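Putative HTH-type transcriptional regulator YwnA (Bacillus subtilis subsp. subtilis, PDB 1XD7) probably binds DNA through a winged-helix domain and regulates transcription as a member of the Rrf2 family. Local coordinates at residues A[104-107]-A[108-111]; A[114-117]-A[118-121]; A[124-127]-A[128-131]. All blocks are in the same frame, centred on the assembly; numbering follows the deposited sequence.

Contact 1 (A[104-107]-A[108-111])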
ATOM      1  N   GLN A 104     -18.560  -4.038   4.744  1.00 50.37           N
ATOM      2  CA  GLN A 104     -17.261  -3.973   5.377  1.00 51.77           C
ATOM      3  C   GLN A 104     -16.568  -5.296   5.164  1.00 51.72           C
ATOM      4  O   GLN A 104     -15.447  -5.348   4.674  1.00 51.85           O
ATOM      5  CB  GLN A 104     -17.393  -3.698   6.871  1.00 52.77           C
ATOM      6  CG  GLN A 104     -16.057  -3.670   7.582  1.00 55.14           C
ATOM      7  CD  GLN A 104     -15.107  -2.623   7.006  1.00 58.68           C
ATOM      8  OE1 GLN A 104     -13.907  -2.628   7.305  1.00 60.50           O
ATOM      9  NE2 GLN A 104     -15.638  -1.714   6.184  1.00 56.34           N
ATOM     10  N   ASN A 105     -17.252  -6.370   5.525  1.00 51.21           N
ATOM     11  CA  ASN A 105     -16.681  -7.689   5.362  1.00 51.05           C
ATOM     12  C   ASN A 105     -16.261  -7.954   3.938  1.00 49.46           C
ATOM     13  O   ASN A 105     -15.203  -8.523   3.707  1.00 49.30           O
ATOM     14  CB  ASN A 105     -17.666  -8.756   5.812  1.00 53.21           C
ATOM     15  CG  ASN A 105     -17.845  -8.762   7.301  1.00 54.61           C
ATOM     16  OD1 ASN A 105     -16.870  -8.678   8.043  1.00 56.25           O
ATOM     17  ND2 ASN A 105     -19.088  -8.871   7.756  1.00 55.36           N
ATOM     18  N   ALA A 106     -17.086  -7.560   2.977  1.00 47.71           N
ATOM     19  CA  ALA A 106     -16.710  -7.782   1.595  1.00 48.77           C
ATOM     20  C   ALA A 106     -15.372  -7.088   1.434  1.00 50.23           C
ATOM     21  O   ALA A 106     -14.360  -7.702   1.114  1.00 51.54           O
ATOM     22  CB  ALA A 106     -17.730  -7.176   0.665  1.00 47.58           C
ATOM     23  N   LEU A 107     -15.364  -5.796   1.698  1.00 49.83           N
ATOM     24  CA  LEU A 107     -14.151  -5.038   1.582  1.00 51.19           C
ATOM     25  C   LEU A 107     -12.984  -5.708   2.277  1.00 53.38           C
ATOM     26  O   LEU A 107     -11.930  -5.924   1.672  1.00 55.51           O
ATOM     27  CB  LEU A 107     -14.366  -3.650   2.150  1.00 50.48           C
ATOM     28  CG  LEU A 107     -15.036  -2.741   1.133  1.00 50.88           C
ATOM     29  CD1 LEU A 107     -14.147  -2.615  -0.081  1.00 51.56           C
ATOM     30  CD2 LEU A 107     -16.364  -3.318   0.729  1.00 54.45           C
ATOM     31  N   ASP A 108     -13.168  -6.034   3.547  1.00 53.45           N
ATOM     32  CA  ASP A 108     -12.118  -6.661   4.334  1.00 54.78           C
ATOM     33  C   ASP A 108     -11.376  -7.764   3.596  1.00 56.27           C
ATOM     34  O   ASP A 108     -10.143  -7.794   3.565  1.00 56.38           O
ATOM     35  CB  ASP A 108     -12.702  -7.240   5.625  1.00 55.08           C
ATOM     36  CG  ASP A 108     -12.683  -6.251   6.772  1.00 54.99           C
ATOM     37  OD1 ASP A 108     -12.784  -5.042   6.503  1.00 53.84           O
ATOM     38  OD2 ASP A 108     -12.579  -6.683   7.941  1.00 55.60           O
ATOM     39  N   GLU A 109     -12.125  -8.675   2.996  1.00 57.04           N
ATOM     40  CA  GLU A 109     -11.493  -9.779   2.316  1.00 59.59           C
ATOM     41  C   GLU A 109     -10.781  -9.356   1.032  1.00 60.10           C
ATOM     42  O   GLU A 109      -9.688  -9.851   0.734  1.00 59.27           O
ATOM     43  CB  GLU A 109     -12.529 -10.881   2.058  1.00 61.15           C
ATOM     44  CG  GLU A 109     -13.729 -10.414   1.289  1.00 64.05           C
ATOM     45  CD  GLU A 109     -13.370 -10.094  -0.144  1.00 66.05           C
ATOM     46  OE1 GLU A 109     -14.023  -9.218  -0.755  1.00 68.92           O
ATOM     47  OE2 GLU A 109     -12.424 -10.728  -0.661  1.00 65.97           O
ATOM     48  N   THR A 110     -11.376  -8.433   0.277  1.00 61.13           N
ATOM     49  CA  THR A 110     -10.752  -7.989  -0.969  1.00 61.85           C
ATOM     50  C   THR A 110      -9.359  -7.459  -0.656  1.00 63.10           C
ATOM     51  O   THR A 110      -8.376  -7.861  -1.271  1.00 61.97           O
ATOM     52  CB  THR A 110     -11.566  -6.890  -1.645  1.00 61.89           C
ATOM     53  OG1 THR A 110     -12.941  -7.291  -1.725  1.00 63.29           O
ATOM     54  CG2 THR A 110     -11.050  -6.653  -3.043  1.00 61.88           C
ATOM     55  N   PHE A 111      -9.289  -6.564   0.322  1.00 64.90           N
ATOM     56  CA  PHE A 111      -8.023  -5.992   0.754  1.00 66.56           C
ATOM     57  C   PHE A 111      -7.034  -7.079   1.131  1.00 66.75           C
ATOM     58  O   PHE A 111      -5.834  -6.815   1.255  1.00 67.04           O
ATOM     59  CB  PHE A 111      -8.226  -5.094   1.969  1.00 68.61           C
ATOM     60  CG  PHE A 111      -9.014  -3.861   1.682  1.00 70.31           C
ATOM     61  CD1 PHE A 111      -9.311  -2.968   2.703  1.00 70.69           C
ATOM     62  CD2 PHE A 111      -9.471  -3.595   0.390  1.00 70.77           C
ATOM     63  CE1 PHE A 111     -10.055  -1.827   2.445  1.00 71.80           C
ATOM     64  CE2 PHE A 111     -10.215  -2.460   0.118  1.00 70.88           C
ATOM     65  CZ  PHE A 111     -10.511  -1.572   1.144  1.00 72.58           C
TER
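Leu107 and Phe111 lie one helical turn apart, and their side chains slant across one another on the same flank of helix 98-122. One branch of the leucine does the touching: CD1 reaches the outer part of the ring, 3.9 Å from Phe111 CE2 and almost as near to CZ. The phenylalanine is placed for this by its first torsion, which sets CG anti to its own carbonyl carbon (chi1 -67°) and sends the ring back toward the preceding turn. The ring therefore slides over the backbone as well, and Leu107 O sits 3.5 Å above its plane, displaced toward the rim. That same oxygen accepts the amide of Phe111 in a nearly straight bond, Phe111 N to Leu107 O being 3.0 Å, which ties the two residues together through backbone and side chain alike. A turn earlier, Asp108 N gives a short bond of 2.6 Å to Gln104 O, and Asp108 CB rests 3.4 Å from Asn105 O. The packing of the apolar pair does not stop at its own helix. Leu107 lies against Ile12 of the second subunit and Phe111 against Leu8 of the same partner, while Thr110 meets its Lys125. Here i to i+4 spacing puts Leu107 and Phe111 together on the flank that faces the second subunit, an arrangement typical of the long helix through which Rrf2-type winged-helix proteins form dimers.

Contact 2 (A[114-117]-A[118-121])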
ATOM      1  N   VAL A 114      -5.723  -8.311  -2.456  1.00 55.23           N
ATOM      2  CA  VAL A 114      -4.747  -7.350  -2.946  1.00 53.28           C
ATOM      3  C   VAL A 114      -3.495  -7.441  -2.104  1.00 52.46           C
ATOM      4  O   VAL A 114      -2.372  -7.354  -2.602  1.00 50.92           O
ATOM      5  CB  VAL A 114      -5.290  -5.918  -2.853  1.00 52.99           C
ATOM      6  CG1 VAL A 114      -4.143  -4.918  -2.952  1.00 53.60           C
ATOM      7  CG2 VAL A 114      -6.310  -5.689  -3.955  1.00 51.97           C
ATOM      8  N   GLN A 115      -3.712  -7.605  -0.811  1.00 51.27           N
ATOM      9  CA  GLN A 115      -2.628  -7.716   0.134  1.00 51.63           C
ATOM     10  C   GLN A 115      -1.747  -8.896  -0.249  1.00 52.21           C
ATOM     11  O   GLN A 115      -0.531  -8.761  -0.372  1.00 51.44           O
ATOM     12  CB  GLN A 115      -3.202  -7.931   1.528  1.00 51.39           C
ATOM     13  CG  GLN A 115      -2.187  -8.199   2.622  1.00 53.20           C
ATOM     14  CD  GLN A 115      -1.350  -6.985   2.952  1.00 55.01           C
ATOM     15  OE1 GLN A 115      -1.835  -5.850   2.914  1.00 56.67           O
ATOM     16  NE2 GLN A 115      -0.089  -7.217   3.298  1.00 55.82           N
ATOM     17  N   ARG A 116      -2.366 -10.058  -0.428  1.00 52.39           N
ATOM     18  CA  ARG A 116      -1.619 -11.257  -0.780  1.00 52.08           C
ATOM     19  C   ARG A 116      -0.853 -10.983  -2.067  1.00 49.18           C
ATOM     20  O   ARG A 116       0.303 -11.366  -2.199  1.00 49.08           O
ATOM     21  CB  ARG A 116      -2.566 -12.454  -0.962  1.00 54.74           C
ATOM     22  CG  ARG A 116      -3.240 -12.972   0.319  1.00 57.28           C
ATOM     23  CD  ARG A 116      -2.254 -13.641   1.262  1.00 61.12           C
ATOM     24  NE  ARG A 116      -1.630 -12.683   2.171  1.00 66.72           N
ATOM     25  CZ  ARG A 116      -2.227 -12.176   3.250  1.00 67.49           C
ATOM     26  NH1 ARG A 116      -3.465 -12.539   3.565  1.00 68.41           N
ATOM     27  NH2 ARG A 116      -1.589 -11.297   4.010  1.00 67.37           N
ATOM     28  N   ALA A 117      -1.499 -10.307  -3.008  1.00 46.42           N
ATOM     29  CA  ALA A 117      -0.846  -9.975  -4.259  1.00 46.28           C
ATOM     30  C   ALA A 117       0.420  -9.173  -3.937  1.00 48.20           C
ATOM     31  O   ALA A 117       1.524  -9.605  -4.247  1.00 50.01           O
ATOM     32  CB  ALA A 117      -1.774  -9.178  -5.131  1.00 43.52           C
ATOM     33  N   MET A 118       0.254  -8.012  -3.310  1.00 48.97           N
ATOM     34  CA  MET A 118       1.391  -7.186  -2.918  1.00 49.60           C
ATOM     35  C   MET A 118       2.447  -8.159  -2.372  1.00 49.28           C
ATOM     36  O   MET A 118       3.543  -8.285  -2.927  1.00 49.75           O
ATOM     37  CB  MET A 118       0.955  -6.187  -1.819  1.00 51.13           C
ATOM     38  CG  MET A 118       1.898  -4.988  -1.539  1.00 52.65           C
ATOM     39  SD  MET A 118       2.537  -4.861   0.185  1.00 51.38           S
ATOM     40  CE  MET A 118       1.084  -4.164   1.046  1.00 51.83           C
ATOM     41  N   GLU A 119       2.087  -8.881  -1.316  1.00 48.53           N
ATOM     42  CA  GLU A 119       2.996  -9.823  -0.674  1.00 48.00           C
ATOM     43  C   GLU A 119       3.599 -10.880  -1.580  1.00 48.03           C
ATOM     44  O   GLU A 119       4.688 -11.390  -1.309  1.00 46.77           O
ATOM     45  CB  GLU A 119       2.306 -10.540   0.475  1.00 49.78           C
ATOM     46  CG  GLU A 119       1.993  -9.684   1.676  1.00 52.82           C
ATOM     47  CD  GLU A 119       1.537 -10.524   2.854  1.00 55.23           C
ATOM     48  OE1 GLU A 119       0.578 -11.305   2.684  1.00 56.29           O
ATOM     49  OE2 GLU A 119       2.134 -10.416   3.947  1.00 56.60           O
ATOM     50  N   ASN A 120       2.898 -11.237  -2.644  1.00 48.43           N
ATOM     51  CA  ASN A 120       3.430 -12.263  -3.523  1.00 48.90           C
ATOM     52  C   ASN A 120       4.563 -11.777  -4.431  1.00 47.59           C
ATOM     53  O   ASN A 120       5.466 -12.545  -4.760  1.00 48.52           O
ATOM     54  CB  ASN A 120       2.293 -12.914  -4.302  1.00 49.96           C
ATOM     55  CG  ASN A 120       1.572 -13.971  -3.479  1.00 51.93           C
ATOM     56  OD1 ASN A 120       0.490 -14.429  -3.840  1.00 54.82           O
ATOM     57  ND2 ASN A 120       2.178 -14.366  -2.363  1.00 50.83           N
ATOM     58  N   GLU A 121       4.535 -10.511  -4.822  1.00 46.61           N
ATOM     59  CA  GLU A 121       5.623  -9.974  -5.623  1.00 46.97           C
ATOM     60  C   GLU A 121       6.852  -9.891  -4.722  1.00 46.78           C
ATOM     61  O   GLU A 121       7.903 -10.449  -5.033  1.00 47.13           O
ATOM     62  CB  GLU A 121       5.285  -8.580  -6.138  1.00 48.55           C
ATOM     63  CG  GLU A 121       4.633  -8.605  -7.490  1.00 51.64           C
ATOM     64  CD  GLU A 121       5.466  -9.375  -8.488  1.00 53.94           C
ATOM     65  OE1 GLU A 121       6.587  -8.917  -8.791  1.00 57.22           O
ATOM     66  OE2 GLU A 121       5.012 -10.440  -8.962  1.00 54.49           O
TER
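Glu119 OE1 is gripped by two nitrogens of Arg116, three residues earlier on helix 98-122. Arg116 NE lies 2.7 Å from Glu119 OE1, and Arg116 NH2 closes on the same oxygen at 2.5 Å, so the guanidinium presents its side edge to a single atom instead of pairing with both carboxylate oxygens. Neither bond is straight, the N-H...O angles being 139° and 142°, as expected when two donors converge on one acceptor. The oxygen stays in the guanidinium plane, yet the two flat groups are turned 52° apart: NE approaches nearly along the C-O axis, whereas NH2 comes from above the carboxylate plane. Bends at chi2 and chi3 fold the arginine alongside the glutamate. Beyond this bridge stands Gln115, whose amide meets both side chains of the next turn, NE2 toward Glu119 with CG at 3.6 Å and OE1 toward the Met118 methyl, CE, at 3.9 Å. The backbone fixes their spacing, with Met118 N bonded to Val114 O and Glu119 N to Gln115 O, both at 2.8 Å. Further out, Glu119 touches Leu74 and Met118 touches Tyr77 of helix 73-80, and Met118 also packs on Val114 of the second subunit. Glu121 turns its carboxylate to Ser113 of that subunit, a hydrogen bond across the dimer. The pattern is that of an i to i+3 intrahelical salt bridge at the surface of a long helix shared between a domain and a dimer interface.

Contact 3 (A[124-127]-A[128-131])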
ATOM      1  N   SER A 124       8.834 -12.618  -4.708  1.00 42.65           N
ATOM      2  CA  SER A 124       9.404 -13.040  -5.972  1.00 44.71           C
ATOM      3  C   SER A 124      10.834 -12.513  -6.122  1.00 45.93           C
ATOM      4  O   SER A 124      11.726 -13.239  -6.560  1.00 45.93           O
ATOM      5  CB  SER A 124       8.539 -12.548  -7.131  1.00 44.81           C
ATOM      6  OG  SER A 124       8.544 -11.134  -7.210  1.00 49.63           O
ATOM      7  N   LYS A 125      11.045 -11.255  -5.743  1.00 45.90           N
ATOM      8  CA  LYS A 125      12.359 -10.641  -5.843  1.00 44.76           C
ATOM      9  C   LYS A 125      13.235 -11.043  -4.672  1.00 44.42           C
ATOM     10  O   LYS A 125      12.747 -11.540  -3.660  1.00 46.40           O
ATOM     11  CB  LYS A 125      12.235  -9.125  -5.873  1.00 44.77           C
ATOM     12  CG  LYS A 125      11.116  -8.626  -6.747  1.00 46.90           C
ATOM     13  CD  LYS A 125      11.215  -9.192  -8.140  1.00 48.25           C
ATOM     14  CE  LYS A 125      10.020  -8.747  -8.956  1.00 48.78           C
ATOM     15  NZ  LYS A 125       9.884  -7.267  -8.919  1.00 49.59           N
ATOM     16  N   SER A 126      14.536 -10.830  -4.831  1.00 42.57           N
ATOM     17  CA  SER A 126      15.521 -11.145  -3.806  1.00 41.80           C
ATOM     18  C   SER A 126      16.386  -9.907  -3.601  1.00 39.35           C
ATOM     19  O   SER A 126      16.315  -8.953  -4.368  1.00 39.17           O
ATOM     20  CB  SER A 126      16.424 -12.289  -4.264  1.00 43.52           C
ATOM     21  OG  SER A 126      17.320 -11.851  -5.279  1.00 44.67           O
ATOM     22  N   LEU A 127      17.201  -9.923  -2.566  1.00 37.87           N
ATOM     23  CA  LEU A 127      18.079  -8.799  -2.315  1.00 39.72           C
ATOM     24  C   LEU A 127      19.015  -8.724  -3.532  1.00 41.53           C
ATOM     25  O   LEU A 127      19.236  -7.653  -4.102  1.00 40.41           O
ATOM     26  CB  LEU A 127      18.897  -9.052  -1.053  1.00 37.57           C
ATOM     27  CG  LEU A 127      19.480  -7.814  -0.362  1.00 38.92           C
ATOM     28  CD1 LEU A 127      20.728  -8.223   0.395  1.00 33.77           C
ATOM     29  CD2 LEU A 127      19.779  -6.712  -1.368  1.00 36.95           C
ATOM     30  N   LYS A 128      19.538  -9.883  -3.924  1.00 41.77           N
ATOM     31  CA  LYS A 128      20.433  -9.967  -5.068  1.00 44.07           C
ATOM     32  C   LYS A 128      19.757  -9.361  -6.269  1.00 43.09           C
ATOM     33  O   LYS A 128      20.342  -8.568  -7.005  1.00 43.30           O
ATOM     34  CB  LYS A 128      20.790 -11.416  -5.374  1.00 46.68           C
ATOM     35  CG  LYS A 128      21.690 -11.561  -6.599  1.00 52.52           C
ATOM     36  CD  LYS A 128      22.284 -12.965  -6.705  1.00 54.10           C
ATOM     37  CE  LYS A 128      23.250 -13.089  -7.884  1.00 54.87           C
ATOM     38  NZ  LYS A 128      23.898 -14.440  -7.911  1.00 54.57           N
ATOM     39  N   ASP A 129      18.508  -9.741  -6.460  1.00 43.34           N
ATOM     40  CA  ASP A 129      17.744  -9.228  -7.566  1.00 42.49           C
ATOM     41  C   ASP A 129      17.809  -7.725  -7.674  1.00 42.47           C
ATOM     42  O   ASP A 129      17.808  -7.193  -8.780  1.00 42.45           O
ATOM     43  CB  ASP A 129      16.298  -9.670  -7.440  1.00 44.53           C
ATOM     44  CG  ASP A 129      16.053 -10.984  -8.107  1.00 46.22           C
ATOM     45  OD1 ASP A 129      15.558 -10.973  -9.247  1.00 47.65           O
ATOM     46  OD2 ASP A 129      16.378 -12.026  -7.508  1.00 48.23           O
ATOM     47  N   VAL A 130      17.851  -7.012  -6.555  1.00 41.52           N
ATOM     48  CA  VAL A 130      17.917  -5.565  -6.697  1.00 42.33           C
ATOM     49  C   VAL A 130      19.359  -5.112  -6.892  1.00 41.25           C
ATOM     50  O   VAL A 130      19.616  -4.171  -7.636  1.00 41.45           O
ATOM     51  CB  VAL A 130      17.285  -4.831  -5.497  1.00 42.37           C
ATOM     52  CG1 VAL A 130      15.846  -5.266  -5.345  1.00 44.71           C
ATOM     53  CG2 VAL A 130      18.056  -5.114  -4.244  1.00 44.25           C
ATOM     54  N   MET A 131      20.299  -5.786  -6.240  1.00 39.69           N
ATOM     55  CA  MET A 131      21.710  -5.429  -6.382  1.00 41.66           C
ATOM     56  C   MET A 131      22.293  -5.865  -7.740  1.00 44.89           C
ATOM     57  O   MET A 131      22.700  -7.016  -7.918  1.00 45.70           O
ATOM     58  CB  MET A 131      22.529  -6.049  -5.245  1.00 37.71           C
ATOM     59  CG  MET A 131      22.303  -5.367  -3.929  1.00 32.88           C
ATOM     60  SD  MET A 131      23.362  -5.936  -2.654  1.00 33.30           S
ATOM     61  CE  MET A 131      22.860  -7.529  -2.460  1.00 34.16           C
TER
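A first torsion of 72° sets Ser126 OG between its own backbone N and carbonyl carbon, and from there the hydroxyl faces the opening turn of helix 127-130 and meets Asp129. This is an N-cap: Asp129 N, an amide in the first turn of the helix, donates to Ser126 OG over 2.7 Å with an angle of 159°. The hydroxyl in turn gives its proton to Asp129 OD2, at a modelled 2.4 Å that is very short, so the one oxygen accepts from the backbone and donates to the side chain of the same residue. With an alanine here, the Asp129 amide would probably lose its cap and the Asp129 carboxylate the hydroxyl that holds it. On a different flank Leu127, with CG anti to the backbone N (chi1 -159°), carries its branches toward the side chain of Met131. The Leu127 and Val130 side chains cross at about a right angle, with CD2 of the leucine near the valine, and Met131 bends at chi3 to bring its methyl back. This apolar cluster continues onto Ser16 and Ser19 of helix 7-19 and onto Pro68, while Val130 packs on Ala106 of the second subunit. The methionine methyl lies against both leucine branches, with Met131 CE 3.6 Å from Leu127 CD1 and, tighter than usual carbon contact, 3.4 Å from Leu127 CD2.

The three contacts follow one another along the C-terminal part of the chain, in series, with none nested or crossed. Contacts 1 and 2 each span a helical turn and close no long loop. Contact 1 comes first, on the outlying part of helix 98-122, its centre about 26 Å from the chain's centre; contact 2, centred about 15 Å from contact 1, leans on helix 73-80. Contact 3 closes the turn from the loop after helix 98-122 into helix 127-130, and meets helix 7-19. Contacts 1 and 3 are about 31 Å apart between centres, yet each contact also meets the second subunit, Val130 of contact 3 packing on Ala106 in the other subunit's copy of contact 1.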